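Local coordinates for variant surface glycoprotein MITat 1.13 (Trypanosoma brucei, PDB 6Z8H) that probably forms, in many copies, the dense surface coat by which the parasite escapes the antibody response of its host, at residues R82-L87 against K342-T347. Sequence-based numbering, arbitrary orientation.
Sequences RKILPL and KDIGST
Ile344 reaches across to both Ile84 and Leu87, and these two apolar contacts join the short helix 336-345 to the start of helix 78-129, just after the turn of the long helical hairpin (34-75 and 78-129) of the elongated VSG N-terminal domain. CG1 of Ile84 lies 4.2 Å from CG1 of Ile344, methylene to methylene. The second touch is methyl to methyl, with CD1 of Leu87 4.2 Å from CD1 of Ile344. Both separations fit van der Waals packing, and no hydrogen bond crosses the interface. Ile84 and Ile344 also have the nearest CA atoms, 8.0 Å apart, and the two segments together bury 116 Å². CD1 of Ile344 can reach Leu87 because its chain runs out extended, CD1 anti to CA (chi2 169°).

All three residues are buried, and helix 34-75 supplies further apolar neighbours: Leu69 touches Leu87 and Ile344, while Ala72 and Ala73 meet Ile84; Tyr329 of helix 318-329 also touches Leu87. At the edge of this apolar patch, Lys83 NZ and Asp343 OD2 stand 5.4 Å apart, too far for a salt bridge, although their opposite charges may attract weakly.

Behind the contact, helix 78-129 is kinked where the N atoms of Pro86 and Leu87 make no bond to the turn before: Pro86 has no amide proton, and Leu87 N bonds instead to Ile84 O, three residues back, at 2.9 Å. Lys83 O, four residues before Leu87, is hydrogen-bonded to Tyr329 OH. On the other side of the interface, the chain leaves helix 336-345 for the strand 348-351. The side chain of Ser346 also bonds at this helix end: its OG donates to Asp343 O over 2.9 Å, approaching 31° out of the carbonyl plane at a C=O...OG angle of 110°.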
ATOM      1  N   ARG A  82      33.920  -0.761 -27.669  1.00 26.15           N
ATOM      2  CA  ARG A  82      33.554   0.479 -28.326  1.00 26.46           C
ATOM      3  C   ARG A  82      32.058   0.535 -28.627  1.00 26.11           C
ATOM      4  O   ARG A  82      31.510   1.636 -28.692  1.00 27.14           O
ATOM      5  CB  ARG A  82      34.372   0.642 -29.607  1.00 27.83           C
ATOM      6  CG  ARG A  82      35.844   0.926 -29.344  1.00 30.56           C
ATOM      7  CD  ARG A  82      36.590   0.967 -30.644  1.00 33.11           C
ATOM      8  NE  ARG A  82      38.025   1.134 -30.481  1.00 35.83           N
ATOM      9  CZ  ARG A  82      38.622   2.302 -30.275  1.00 36.39           C
ATOM     10  NH1 ARG A  82      37.908   3.414 -30.167  1.00 35.96           N
ATOM     11  NH2 ARG A  82      39.933   2.360 -30.163  1.00 38.10           N
ATOM     12  N   LYS A  83      31.406  -0.612 -28.855  1.00 25.17           N
ATOM     13  CA  LYS A  83      29.947  -0.666 -29.027  1.00 26.12           C
ATOM     14  C   LYS A  83      29.205  -0.477 -27.704  1.00 25.99           C
ATOM     15  O   LYS A  83      28.068  -0.028 -27.703  1.00 27.26           O
ATOM     16  CB  LYS A  83      29.559  -2.008 -29.664  1.00 28.75           C
ATOM     17  CG  LYS A  83      30.204  -2.245 -31.067  1.00 27.95           C
ATOM     18  CD  LYS A  83      29.951  -3.646 -31.611  1.00 33.08           C
ATOM     19  CE  LYS A  83      30.358  -3.761 -33.067  1.00 46.55           C
ATOM     20  NZ  LYS A  83      30.015  -5.110 -33.619  1.00 57.81           N
ATOM     21  N   ILE A  84      29.837  -0.741 -26.568  1.00 24.53           N
ATOM     22  CA  ILE A  84      29.176  -0.625 -25.268  1.00 23.33           C
ATOM     23  C   ILE A  84      29.336   0.768 -24.662  1.00 23.19           C
ATOM     24  O   ILE A  84      28.410   1.277 -24.018  1.00 22.98           O
ATOM     25  CB  ILE A  84      29.734  -1.704 -24.328  1.00 23.33           C
ATOM     26  CG1 ILE A  84      29.522  -3.092 -24.919  1.00 24.86           C
ATOM     27  CG2 ILE A  84      29.142  -1.563 -22.947  1.00 24.66           C
ATOM     28  CD1 ILE A  84      30.176  -4.173 -24.159  1.00 26.01           C
ATOM     29  N   LEU A  85      30.501   1.402 -24.850  1.00 23.11           N
ATOM     30  CA  LEU A  85      30.720   2.704 -24.226  1.00 23.97           C
ATOM     31  C   LEU A  85      29.625   3.733 -24.491  1.00 23.96           C
ATOM     32  O   LEU A  85      29.264   4.457 -23.549  1.00 23.37           O
ATOM     33  CB  LEU A  85      32.109   3.236 -24.580  1.00 24.80           C
ATOM     34  CG  LEU A  85      33.281   2.384 -24.126  1.00 26.69           C
ATOM     35  CD1 LEU A  85      34.602   3.135 -24.390  1.00 27.41           C
ATOM     36  CD2 LEU A  85      33.205   1.984 -22.681  1.00 27.60           C
ATOM     37  N   PRO A  86      29.072   3.872 -25.700  1.00 22.89           N
ATOM     38  CA  PRO A  86      28.025   4.888 -25.907  1.00 22.35           C
ATOM     39  C   PRO A  86      26.733   4.605 -25.161  1.00 23.35           C
ATOM     40  O   PRO A  86      25.880   5.494 -25.100  1.00 24.29           O
ATOM     41  CB  PRO A  86      27.786   4.860 -27.428  1.00 24.39           C
ATOM     42  CG  PRO A  86      29.099   4.334 -27.988  1.00 25.78           C
ATOM     43  CD  PRO A  86      29.551   3.311 -26.979  1.00 24.97           C
ATOM     44  N   LEU A  87      26.573   3.402 -24.633  1.00 23.42           N
ATOM     45  CA  LEU A  87      25.385   3.063 -23.872  1.00 23.51           C
ATOM     46  C   LEU A  87      25.501   3.446 -22.414  1.00 22.93           C
ATOM     47  O   LEU A  87      24.468   3.546 -21.733  1.00 23.14           O
ATOM     48  CB  LEU A  87      25.142   1.567 -24.021  1.00 24.12           C
ATOM     49  CG  LEU A  87      25.083   1.016 -25.450  1.00 23.84           C
ATOM     50  CD1 LEU A  87      24.973  -0.540 -25.428  1.00 25.50           C
ATOM     51  CD2 LEU A  87      23.984   1.633 -26.304  1.00 24.98           C
ATOM     52  N   LYS A 342      22.614  -9.433 -27.076  1.00 31.99           N
ATOM     53  CA  LYS A 342      23.016 -10.840 -27.089  1.00 33.48           C
ATOM     54  C   LYS A 342      24.542 -10.877 -26.925  1.00 31.97           C
ATOM     55  O   LYS A 342      24.987 -11.675 -26.155  1.00 31.69           O
ATOM     56  CB  LYS A 342      22.493 -11.538 -28.346  1.00 35.99           C
ATOM     57  CG  LYS A 342      21.050 -11.994 -28.236  1.00 38.03           C
ATOM     58  CD  LYS A 342      20.826 -12.917 -27.052  1.00 39.24           C
ATOM     59  CE  LYS A 342      19.501 -13.644 -27.064  1.00 41.50           C
ATOM     60  NZ  LYS A 342      19.153 -14.200 -25.733  1.00 42.78           N
ATOM     61  N   ASP A 343      25.300 -10.060 -27.660  1.00 31.46           N
ATOM     62  CA  ASP A 343      26.750 -10.061 -27.541  1.00 30.46           C
ATOM     63  C   ASP A 343      27.186  -9.606 -26.149  1.00 29.16           C
ATOM     64  O   ASP A 343      28.173 -10.113 -25.600  1.00 28.75           O
ATOM     65  CB  ASP A 343      27.351  -9.166 -28.623  1.00 32.32           C
ATOM     66  CG  ASP A 343      27.180  -9.739 -30.014  1.00 34.15           C
ATOM     67  OD1 ASP A 343      26.782 -10.921 -30.133  1.00 34.41           O
ATOM     68  OD2 ASP A 343      27.428  -9.003 -30.989  1.00 35.31           O
ATOM     69  N   ILE A 344      26.478  -8.628 -25.571  1.00 27.82           N
ATOM     70  CA  ILE A 344      26.789  -8.193 -24.209  1.00 28.09           C
ATOM     71  C   ILE A 344      26.668  -9.363 -23.241  1.00 28.11           C
ATOM     72  O   ILE A 344      27.552  -9.604 -22.411  1.00 28.63           O
ATOM     73  CB  ILE A 344      25.881  -7.020 -23.793  1.00 28.94           C
ATOM     74  CG1 ILE A 344      26.278  -5.745 -24.538  1.00 29.99           C
ATOM     75  CG2 ILE A 344      25.941  -6.784 -22.285  1.00 29.84           C
ATOM     76  CD1 ILE A 344      25.267  -4.618 -24.387  1.00 30.60           C
ATOM     77  N   GLY A 345      25.575 -10.116 -23.348  1.00 29.35           N
ATOM     78  CA  GLY A 345      25.339 -11.242 -22.464  1.00 30.04           C
ATOM     79  C   GLY A 345      26.291 -12.407 -22.645  1.00 30.23           C
ATOM     80  O   GLY A 345      26.468 -13.196 -21.713  1.00 31.41           O
ATOM     81  N   SER A 346      26.897 -12.539 -23.815  1.00 30.97           N
ATOM     82  CA  SER A 346      27.846 -13.609 -24.093  1.00 31.52           C
ATOM     83  C   SER A 346      29.273 -13.237 -23.703  1.00 30.48           C
ATOM     84  O   SER A 346      30.191 -14.046 -23.873  1.00 30.52           O
ATOM     85  CB  SER A 346      27.818 -13.961 -25.583  1.00 33.82           C
ATOM     86  OG  SER A 346      28.390 -12.925 -26.352  1.00 36.07           O
ATOM     87  N   THR A 347      29.493 -12.021 -23.225  1.00 28.87           N
ATOM     88  CA  THR A 347      30.825 -11.622 -22.800  1.00 28.62           C
ATOM     89  C   THR A 347      31.304 -12.523 -21.662  1.00 28.84           C
ATOM     90  O   THR A 347      30.601 -12.713 -20.672  1.00 28.06           O
ATOM     91  CB  THR A 347      30.794 -10.172 -22.328  1.00 29.47           C
ATOM     92  OG1 THR A 347      30.319  -9.325 -23.378  1.00 32.77           O
ATOM     93  CG2 THR A 347      32.181  -9.710 -21.943  1.00 28.80           C
TER